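Local coordinates for F5/8 type C domain protein (Bacteroides ovatus, PDB 4ZRX), which is a putative alpha-L-fucosidase that probably hydrolyses fucosides on a TIM-barrel catalytic domain, with a C-terminal F5/8 type C domain that may bind sugar, at residues 269-274 / 445-449. Sequence-based numbering, arbitrary orientation.
Sequences GSRKIL and ECRLT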
ATOM      1  N   GLY A 269     -14.851  14.538   0.806  1.00 19.94           N
ATOM      2  CA  GLY A 269     -15.063  15.686  -0.086  1.00 20.00           C
ATOM      3  C   GLY A 269     -16.244  15.723  -1.015  1.00 20.86           C
ATOM      4  O   GLY A 269     -16.225  16.573  -1.900  1.00 20.43           O
ATOM      5  N   SER A 270     -17.250  14.859  -0.831  1.00 20.12           N
ATOM      6  CA  SER A 270     -18.439  14.909  -1.699  1.00 22.04           C
ATOM      7  C   SER A 270     -19.192  16.224  -1.499  1.00 22.42           C
ATOM      8  O   SER A 270     -19.005  16.904  -0.512  1.00 23.07           O
ATOM      9  CB  SER A 270     -19.420  13.805  -1.378  1.00 22.19           C
ATOM     10  OG  SER A 270     -19.984  14.038  -0.092  1.00 23.74           O
ATOM     11  N   ARG A 271     -20.096  16.551  -2.421  1.00 23.09           N
ATOM     12  CA  ARG A 271     -20.890  17.768  -2.232  1.00 24.32           C
ATOM     13  C   ARG A 271     -21.739  17.717  -0.967  1.00 26.27           C
ATOM     14  O   ARG A 271     -21.964  18.745  -0.316  1.00 27.35           O
ATOM     15  CB  ARG A 271     -21.861  18.012  -3.402  1.00 24.87           C
ATOM     16  CG  ARG A 271     -21.157  18.270  -4.703  1.00 24.72           C
ATOM     17  CD  ARG A 271     -22.173  18.776  -5.769  1.00 25.10           C
ATOM     18  NE  ARG A 271     -21.581  18.793  -7.096  1.00 24.06           N
ATOM     19  CZ  ARG A 271     -21.997  19.529  -8.119  1.00 25.07           C
ATOM     20  NH1 ARG A 271     -22.976  20.433  -7.952  1.00 26.42           N
ATOM     21  NH2 ARG A 271     -21.400  19.438  -9.290  1.00 25.63           N
ATOM     22  N   LYS A 272     -22.191  16.528  -0.615  1.00 26.45           N
ATOM     23  CA  LYS A 272     -22.943  16.357   0.620  1.00 29.54           C
ATOM     24  C   LYS A 272     -22.148  16.848   1.804  1.00 29.72           C
ATOM     25  O   LYS A 272     -22.679  17.586   2.645  1.00 30.50           O
ATOM     26  CB  LYS A 272     -23.279  14.885   0.789  1.00 31.82           C
ATOM     27  CG  LYS A 272     -24.048  14.463   2.021  1.00 36.02           C
ATOM     28  CD  LYS A 272     -24.020  12.876   2.020  1.00 38.92           C
ATOM     29  CE  LYS A 272     -24.109  12.239   3.365  1.00 43.13           C
ATOM     30  NZ  LYS A 272     -25.526  12.358   3.838  1.00 44.43           N
ATOM     31  N   ILE A 273     -20.897  16.427   1.923  1.00 27.33           N
ATOM     32  CA  ILE A 273     -20.124  16.835   3.078  1.00 28.09           C
ATOM     33  C   ILE A 273     -19.667  18.300   3.021  1.00 29.12           C
ATOM     34  O   ILE A 273     -19.428  18.910   4.066  1.00 28.47           O
ATOM     35  CB  ILE A 273     -19.011  15.818   3.372  1.00 28.02           C
ATOM     36  CG1 ILE A 273     -18.626  15.846   4.849  1.00 30.07           C
ATOM     37  CG2 ILE A 273     -17.763  15.952   2.459  1.00 26.58           C
ATOM     38  CD1 ILE A 273     -18.198  14.440   5.329  1.00 30.54           C
ATOM     39  N   LEU A 274     -19.572  18.893   1.821  1.00 28.08           N
ATOM     40  CA  LEU A 274     -19.346  20.349   1.713  1.00 32.07           C
ATOM     41  C   LEU A 274     -20.341  21.189   2.463  1.00 35.20           C
ATOM     42  O   LEU A 274     -19.997  22.286   2.919  1.00 35.13           O
ATOM     43  CB  LEU A 274     -19.386  20.820   0.262  1.00 32.32           C
ATOM     44  CG  LEU A 274     -18.183  20.418  -0.552  1.00 31.74           C
ATOM     45  CD1 LEU A 274     -18.327  20.934  -2.000  1.00 32.30           C
ATOM     46  CD2 LEU A 274     -16.916  20.984   0.093  1.00 31.95           C
ATOM     47  N   GLU A 445     -21.009  13.580 -14.460  1.00 21.98           N
ATOM     48  CA  GLU A 445     -21.189  14.652 -13.487  1.00 22.77           C
ATOM     49  C   GLU A 445     -19.861  15.325 -13.245  1.00 20.99           C
ATOM     50  O   GLU A 445     -18.879  14.641 -13.093  1.00 19.48           O
ATOM     51  CB  GLU A 445     -21.683  14.105 -12.146  1.00 25.60           C
ATOM     52  CG  GLU A 445     -23.103  13.517 -12.125  1.00 28.35           C
ATOM     53  CD  GLU A 445     -23.403  12.900 -10.760  1.00 34.75           C
ATOM     54  OE1 GLU A 445     -22.964  13.476  -9.709  1.00 36.36           O
ATOM     55  OE2 GLU A 445     -24.009  11.805 -10.732  1.00 38.70           O
ATOM     56  N   CYS A 446     -19.875  16.646 -13.115  1.00 20.70           N
ATOM     57  CA  CYS A 446     -18.649  17.361 -12.728  1.00 21.29           C
ATOM     58  C   CYS A 446     -18.992  18.678 -12.114  1.00 21.79           C
ATOM     59  O   CYS A 446     -20.145  19.171 -12.272  1.00 23.38           O
ATOM     60  CB  CYS A 446     -17.707  17.523 -13.881  1.00 21.06           C
ATOM     61  SG  CYS A 446     -18.387  18.453 -15.327  1.00 23.78           S
ATOM     62  N   ARG A 447     -18.020  19.241 -11.424  1.00 20.93           N
ATOM     63  CA  ARG A 447     -18.109  20.568 -10.881  1.00 21.51           C
ATOM     64  C   ARG A 447     -17.648  21.545 -11.926  1.00 22.39           C
ATOM     65  O   ARG A 447     -16.563  21.401 -12.478  1.00 22.21           O
ATOM     66  CB  ARG A 447     -17.241  20.667  -9.626  1.00 21.09           C
ATOM     67  CG  ARG A 447     -17.667  19.611  -8.591  1.00 20.61           C
ATOM     68  CD  ARG A 447     -16.718  19.592  -7.383  1.00 20.62           C
ATOM     69  NE  ARG A 447     -17.229  18.648  -6.397  1.00 20.45           N
ATOM     70  CZ  ARG A 447     -16.751  18.456  -5.178  1.00 19.81           C
ATOM     71  NH1 ARG A 447     -15.681  19.127  -4.721  1.00 20.42           N
ATOM     72  NH2 ARG A 447     -17.339  17.556  -4.410  1.00 19.89           N
ATOM     73  N   LEU A 448     -18.461  22.601 -12.163  1.00 23.61           N
ATOM     74  CA  LEU A 448     -18.135  23.559 -13.232  1.00 24.53           C
ATOM     75  C   LEU A 448     -17.795  22.810 -14.532  1.00 24.28           C
ATOM     76  O   LEU A 448     -18.533  21.910 -14.868  1.00 23.37           O
ATOM     77  CB  LEU A 448     -17.016  24.480 -12.847  1.00 25.45           C
ATOM     78  CG  LEU A 448     -17.214  25.371 -11.621  1.00 26.96           C
ATOM     79  CD1 LEU A 448     -16.053  26.382 -11.458  1.00 27.56           C
ATOM     80  CD2 LEU A 448     -18.552  26.123 -11.645  1.00 29.26           C
ATOM     81  N   THR A 449     -16.751  23.220 -15.282  1.00 25.10           N
ATOM     82  CA  THR A 449     -16.319  22.524 -16.479  1.00 24.70           C
ATOM     83  C   THR A 449     -15.126  21.637 -16.172  1.00 24.17           C
ATOM     84  O   THR A 449     -14.137  22.133 -15.634  1.00 25.70           O
ATOM     85  CB  THR A 449     -15.992  23.557 -17.558  1.00 26.31           C
ATOM     86  OG1 THR A 449     -17.169  24.313 -17.835  1.00 26.73           O
ATOM     87  CG2 THR A 449     -15.560  22.902 -18.853  1.00 26.30           C
TER
HETATM   88  O   HOH W   1     -14.487  18.636  -2.215  1.00 21.96           O
HETATM   89  O   HOH W   2     -19.328  15.253  -5.071  1.00 20.58           O
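Arg447 reaches from just past strand 438-446, in a beta-sandwich domain, to Gly269 at the start of the short helix 271-274 in the alpha-L-fucosidase family domain, presumably the catalytic one. CG stands anti to the carbonyl carbon (chi1 -57°) and the extended chain beyond carries the guanidinium across. NH2 donates to Gly269 O at 2.9 Å, nearly straight (164°), the oxygen close to the guanidinium plane and the nitrogen in the carbonyl plane. This buried end is the close-fitting part: besides that bond, Leu274 CD1 lies over one guanidinium face, 4.2 Å from Arg447 NH1, and Trp239 forms a cation-pi pair with the same arginine. Two waters sit at the guanidinium edge. One donates to Gly269 O and accepts from Arg447 NH1; the other accepts from Arg447 NH2 and Arg271 N. Ser270 is the helix N-cap: its OG accepts from Ile273 N and is also hydrogen-bonded to Asp267. The exposed side is looser. There Arg271 runs antiparallel alongside Arg447, guanidinium planes 79° apart, and Arg271 NH2 stops 3.2 Å from Cys446 O at an angle too poor for a hydrogen bond. An alanine in place of Arg447 would probably leave Gly269 O without its guanidinium donor, strip each bridging water of one anchor and open a gap beside Leu274. Arg271 NE and Arg447 NE lie 4.4 Å apart, yet both form salt bridges to Glu402 OE2 on strand 401-410. That shared carboxylate probably offsets their like charges, so at this point the two domains are joined mainly by polar and ionic bonds.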